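Local coordinates for protein ferredoxin (Mycobacterium smegmatis, PDB 2V2K) that transfers electrons between metabolic partners as a seven-iron ferredoxin, carrying them on two iron-sulfur clusters, at residues P47-P50 against V51-Y55; Y2-A5 against E6-D10. One frame throughout, in Å; residues are numbered along the deposited sequence. Where two conformers were deposited one is given.

Both contacts are short turns that deliver a cysteine to the same three-iron cluster, F3S of chain D, and each leads out of or into one strand of the antiparallel pair 2-4 and 54-56. Backbone hydrogen bonds join Val3 to Tyr55 and Ala5 to Ala53, setting the turns side by side. Contact 2 is buried; its internal bond runs from Cys8 N to the backbone carbonyl of Ala5, and Ile4 packs on the ligand cysteine. Contact 1 is partly buried, Pro50 and Glu52 facing outward, and its own peptides, one of them weakly, reach the cysteine sulfur. Residues 2-5 also reach F3S of chain C, a site expected by similarity to hold a four-iron cluster but modelled here with three irons.

Contact 1 of 2, residues P47-P50 against V51-Y55; sequences PVCP and VEAIY. With F3S (Fe3-s4 cluster), chain D.
Cys49 and Ala53 meet at the sulfur of the cysteine, round which the turn is wrapped. With SG opposite the backbone N and beside the carbonyl carbon (chi1 178°), the sulfur lies towards the peptides that follow and can meet their N-H groups. It binds iron FE4 of the cluster (F3S, chain D), Cys49 SG to FE4 being 2.4 Å. It also accepts an almost straight hydrogen bond, Ala53 N to Cys49 SG 3.3 Å at 169°, and a weak, more bent one from Val51 N. A type I beta turn from Cys49 to Glu52 presents Val51 N; Glu52, left-handed in its backbone, then swings Ala53 N back towards the sulfur. Proline suits the second position of this turn, its ring fixing phi near -73°.

Apolar groups fill the flanks. Val51 CG2 lies 3.7 Å from Cys49 SG. Ala53 CB packs on Cys49 SG at 3.7 Å, its small methyl letting Ala53 N approach, and Ile54 lays CG1 and CD1 alongside sulfide S3. Glu52 points its CB away, on the solvent-exposed side of the turn. Cys49-Pro50 ends the Cys-X-X-Cys-X-X-Cys-X-X-X-Cys-Pro motif of bacterial ferredoxins, its cysteine serving a different cluster from the one assigned by similarity to the first three. The N-H donors would be expected to stabilise the reduced, more negative cluster and so probably raise its potential.

Contact 2 of 2, residues Y2-A5 against E6-D10; sequences YVIA and EPCVD. With F3S (Fe3-s4 cluster), chain D; F3S (Fe3-s4 cluster), chain C.
Ala5 hands the chain from strand 2-4 to Glu6, which opens a short 3-10 segment. The side chain of Glu6 runs extended away from the turn, and its OE1 is hydrogen-bonded to the hydroxyl of Tyr67, giving the carboxylate a polar partner at the partly exposed edge. Pro7 follows with its ring beside the strand end, CD lying 4.0 Å from Ala5 CB; lacking an N-H, proline is at home in the first turn of such a segment, where no donor is needed.

Cys8 closes the turn, its backbone N bonding to Ala5 O at 3.2 Å and 162°. A chi1 of -175° carries its sulfur away from the backbone N and out to the cluster (F3S, chain D), Cys8 SG to FE3 being 2.4 Å. Across the turn, in the conformer given, the branched Ile4 sets CG2 3.5 Å from Cys8 CB, while Ile4 CD1 reaches sulfide S3 at 4.0 Å, helping to cover ligand and cluster. Val9 N continues the turn by bonding to Glu6 O. Beyond it, Asp10 pairs OD1 with Arg30 NE in a salt bridge, while OD2 accepts a bond from Gln103 N.

At the strand's start, Tyr2 lays one ring face over sulfide S1 of the other cluster (F3S, chain C), CD2 to S1 being 3.2 Å. Strand 2-4 thus spans both clusters, paired with strand 54-56, covered through Val3 by helix 67-73, and touching strand 32-34 through Tyr2 and Ile4.

Contact 1 of 2, residues P47-P50 against V51-Y55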
loop_
_atom_site.group_PDB
_atom_site.type_symbol
_atom_site.label_atom_id
_atom_site.label_comp_id
_atom_site.label_asym_id
_atom_site.label_seq_id
_atom_site.Cartn_x
_atom_site.Cartn_y
_atom_site.Cartn_z
ATOM N N PRO A 47 -11.427 -2.007 6.711
ATOM C CA PRO A 47 -12.826 -2.288 6.404
ATOM C C PRO A 47 -13.389 -1.613 5.179
ATOM O O PRO A 47 -14.370 -2.059 4.681
ATOM C CB PRO A 47 -13.598 -1.845 7.661
ATOM C CG PRO A 47 -12.664 -1.354 8.545
ATOM C CD PRO A 47 -11.288 -1.385 8.034
ATOM N N VAL A 48 -12.790 -0.538 4.739
ATOM C CA VAL A 48 -13.344 0.253 3.658
ATOM C C VAL A 48 -12.926 -0.130 2.218
ATOM O O VAL A 48 -13.511 0.349 1.299
ATOM C CB VAL A 48 -13.241 1.803 3.893
ATOM C CG1 VAL A 48 -13.673 2.134 5.267
ATOM C CG2 VAL A 48 -11.854 2.301 3.716
ATOM N N CYS A 49 -11.928 -0.990 2.077
ATOM C CA CYS A 49 -11.455 -1.349 0.769
ATOM C C CYS A 49 -12.473 -2.259 0.063
ATOM O O CYS A 49 -12.763 -3.284 0.598
ATOM C CB CYS A 49 -10.114 -2.048 0.841
ATOM S SG CYS A 49 -9.526 -2.556 -0.821
ATOM N N PRO A 50 -12.985 -1.839 -1.091
ATOM C CA PRO A 50 -14.052 -2.604 -1.735
ATOM C C PRO A 50 -13.606 -3.917 -2.373
ATOM O O PRO A 50 -14.463 -4.771 -2.690
ATOM C CB PRO A 50 -14.585 -1.624 -2.783
ATOM C CG PRO A 50 -13.437 -0.747 -3.105
ATOM C CD PRO A 50 -12.689 -0.592 -1.834
ATOM N N VAL A 51 -12.295 -4.095 -2.563
ATOM C CA VAL A 51 -11.741 -5.335 -3.108
ATOM C C VAL A 51 -10.937 -6.153 -2.077
ATOM O O VAL A 51 -10.241 -7.099 -2.437
ATOM C CB VAL A 51 -10.921 -5.057 -4.408
ATOM C CG1 VAL A 51 -11.810 -4.428 -5.479
ATOM C CG2 VAL A 51 -9.730 -4.140 -4.129
ATOM N N GLU A 52 -11.078 -5.818 -0.796
ATOM C CA GLU A 52 -10.375 -6.500 0.312
ATOM C C GLU A 52 -8.857 -6.662 0.080
ATOM O O GLU A 52 -8.303 -7.752 0.240
ATOM C CB GLU A 52 -11.053 -7.840 0.644
ATOM C CG GLU A 52 -10.723 -8.401 2.036
ATOM C CD GLU A 52 -11.733 -9.413 2.530
ATOM O OE1 GLU A 52 -12.794 -8.987 3.029
ATOM O OE2 GLU A 52 -11.461 -10.628 2.430
ATOM N N ALA A 53 -8.204 -5.576 -0.325
ATOM C CA ALA A 53 -6.749 -5.576 -0.573
ATOM C C ALA A 53 -5.910 -5.487 0.697
ATOM O O ALA A 53 -4.735 -5.849 0.687
ATOM C CB ALA A 53 -6.361 -4.412 -1.482
ATOM N N ILE A 54 -6.503 -4.980 1.772
ATOM C CA ILE A 54 -5.759 -4.624 2.983
ATOM C C ILE A 54 -5.893 -5.692 4.061
ATOM O O ILE A 54 -7.008 -6.140 4.358
ATOM C CB ILE A 54 -6.201 -3.260 3.574
ATOM C CG1 ILE A 54 -6.013 -2.161 2.540
ATOM C CG2 ILE A 54 -5.383 -2.989 4.809
ATOM C CD1 ILE A 54 -6.390 -0.780 2.978
ATOM N N TYR A 55 -4.731 -6.092 4.608
ATOM C CA TYR A 55 -4.619 -7.085 5.673
ATOM C C TYR A 55 -3.642 -6.674 6.804
ATOM O O TYR A 55 -2.598 -6.070 6.572
ATOM C CB TYR A 55 -4.136 -8.424 5.080
ATOM C CG TYR A 55 -5.066 -9.033 4.075
ATOM C CD1 TYR A 55 -6.004 -9.992 4.450
ATOM C CD2 TYR A 55 -5.022 -8.647 2.740
ATOM C CE1 TYR A 55 -6.881 -10.544 3.517
ATOM C CE2 TYR A 55 -5.884 -9.194 1.805
ATOM C CZ TYR A 55 -6.817 -10.132 2.197
ATOM O OH TYR A 55 -7.662 -10.688 1.249
HETATM FE FE1 F3S D . -7.076 1.539 -0.941
HETATM FE FE3 F3S D . -6.255 0.087 -2.996
HETATM FE FE4 F3S D . -8.418 -0.639 -1.650
HETATM S S1 F3S D . -6.228 2.216 -2.932
HETATM S S2 F3S D . -9.331 1.267 -0.914
HETATM S S3 F3S D . -6.288 -0.500 -0.940
HETATM S S4 F3S D . -7.984 -0.812 -3.904
#

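Contact 2 of 2, residues Y2-A5 against E6-D10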
loop_
_atom_site.group_PDB
_atom_site.type_symbol
_atom_site.label_atom_id
_atom_site.label_comp_id
_atom_site.label_asym_id
_atom_site.label_seq_id
_atom_site.Cartn_x
_atom_site.Cartn_y
_atom_site.Cartn_z
ATOM N N TYR A 2 -0.163 -2.828 8.829
ATOM C CA TYR A 2 -1.053 -3.391 7.848
ATOM C C TYR A 2 -0.347 -3.319 6.461
ATOM O O TYR A 2 0.651 -2.597 6.290
ATOM C CB TYR A 2 -2.404 -2.655 7.869
ATOM C CG TYR A 2 -3.298 -3.081 9.027
ATOM C CD1 TYR A 2 -4.531 -3.684 8.794
ATOM C CD2 TYR A 2 -2.883 -2.934 10.349
ATOM C CE1 TYR A 2 -5.348 -4.086 9.854
ATOM C CE2 TYR A 2 -3.692 -3.334 11.416
ATOM C CZ TYR A 2 -4.921 -3.900 11.161
ATOM O OH TYR A 2 -5.729 -4.303 12.216
ATOM N N VAL A 3 -0.856 -4.108 5.520
ATOM C CA VAL A 3 -0.233 -4.383 4.207
ATOM C C VAL A 3 -1.292 -4.325 3.095
ATOM O O VAL A 3 -2.364 -4.923 3.231
ATOM C CB VAL A 3 0.472 -5.772 4.191
ATOM C CG1 VAL A 3 1.052 -6.067 2.816
ATOM C CG2 VAL A 3 1.544 -5.813 5.280
ATOM N N ILE A 4 -0.999 -3.597 2.009
ATOM C CA ILE A 4 -1.822 -3.649 0.798
ATOM C C ILE A 4 -1.256 -4.752 -0.125
ATOM O O ILE A 4 -0.065 -4.763 -0.456
ATOM C CB ILE A 4 -1.902 -2.263 0.093
ATOM C CG1 ILE A 4 -2.408 -1.186 1.076
ATOM C CG2 ILE A 4 -2.799 -2.344 -1.138
ATOM C CD1 ILE A 4 -2.588 0.211 0.492
ATOM N N ALA A 5 -2.140 -5.658 -0.543
ATOM C CA ALA A 5 -1.790 -6.812 -1.395
ATOM C C ALA A 5 -2.361 -6.672 -2.839
ATOM O O ALA A 5 -2.910 -5.608 -3.205
ATOM C CB ALA A 5 -2.292 -8.119 -0.719
ATOM N N GLU A 6 -2.249 -7.747 -3.632
ATOM C CA GLU A 6 -2.494 -7.727 -5.100
ATOM C C GLU A 6 -3.828 -7.164 -5.607
ATOM O O GLU A 6 -3.844 -6.569 -6.675
ATOM C CB GLU A 6 -2.281 -9.132 -5.715
ATOM C CG GLU A 6 -2.153 -9.124 -7.267
ATOM C CD GLU A 6 -1.313 -10.286 -7.845
ATOM O OE1 GLU A 6 -0.117 -10.453 -7.482
ATOM O OE2 GLU A 6 -1.839 -11.021 -8.711
ATOM N N PRO A 7 -4.945 -7.318 -4.850
ATOM C CA PRO A 7 -6.213 -6.759 -5.351
ATOM C C PRO A 7 -6.258 -5.261 -5.623
ATOM O O PRO A 7 -7.073 -4.827 -6.435
ATOM C CB PRO A 7 -7.227 -7.143 -4.272
ATOM C CG PRO A 7 -6.622 -8.325 -3.607
ATOM C CD PRO A 7 -5.149 -8.040 -3.584
ATOM N N CYS A 8 -5.388 -4.488 -4.984
ATOM C CA CYS A 8 -5.290 -3.056 -5.257
ATOM C C CYS A 8 -4.742 -2.730 -6.654
ATOM O O CYS A 8 -5.046 -1.657 -7.181
ATOM C CB CYS A 8 -4.407 -2.377 -4.195
ATOM S SG CYS A 8 -4.313 -0.567 -4.311
ATOM N N VAL A 9 -3.935 -3.628 -7.224
ATOM C CA VAL A 9 -3.153 -3.328 -8.449
ATOM C C VAL A 9 -4.087 -2.993 -9.606
ATOM O O VAL A 9 -4.997 -3.773 -9.926
ATOM C CB VAL A 9 -2.194 -4.466 -8.844
ATOM C CG1 VAL A 9 -1.578 -4.192 -10.256
ATOM C CG2 VAL A 9 -1.112 -4.636 -7.778
ATOM N N ASP A 10 -3.890 -1.799 -10.155
ATOM C CA ASP A 10 -4.706 -1.231 -11.236
ATOM C C ASP A 10 -6.202 -1.117 -10.878
ATOM O O ASP A 10 -7.071 -1.097 -11.771
ATOM C CB ASP A 10 -4.506 -2.014 -12.545
ATOM C CG ASP A 10 -3.035 -2.062 -13.004
ATOM O OD1 ASP A 10 -2.213 -1.186 -12.617
ATOM O OD2 ASP A 10 -2.716 -2.975 -13.798
HETATM FE FE1 F3S D . -7.076 1.539 -0.941
HETATM FE FE3 F3S D . -6.255 0.087 -2.996
HETATM FE FE4 F3S D . -8.418 -0.639 -1.650
HETATM S S1 F3S D . -6.228 2.216 -2.932
HETATM S S2 F3S D . -9.331 1.267 -0.914
HETATM S S3 F3S D . -6.288 -0.500 -0.940
HETATM S S4 F3S D . -7.984 -0.812 -3.904
HETATM FE FE1 F3S C . -2.004 1.682 9.586
HETATM FE FE3 F3S C . -4.440 1.522 8.334
HETATM FE FE4 F3S C . -3.391 3.909 9.038
HETATM S S1 F3S C . -3.669 0.195 10.018
HETATM S S2 F3S C . -2.231 3.498 10.977
HETATM S S3 F3S C . -2.486 2.408 7.485
HETATM S S4 F3S C . -5.621 3.292 9.226
#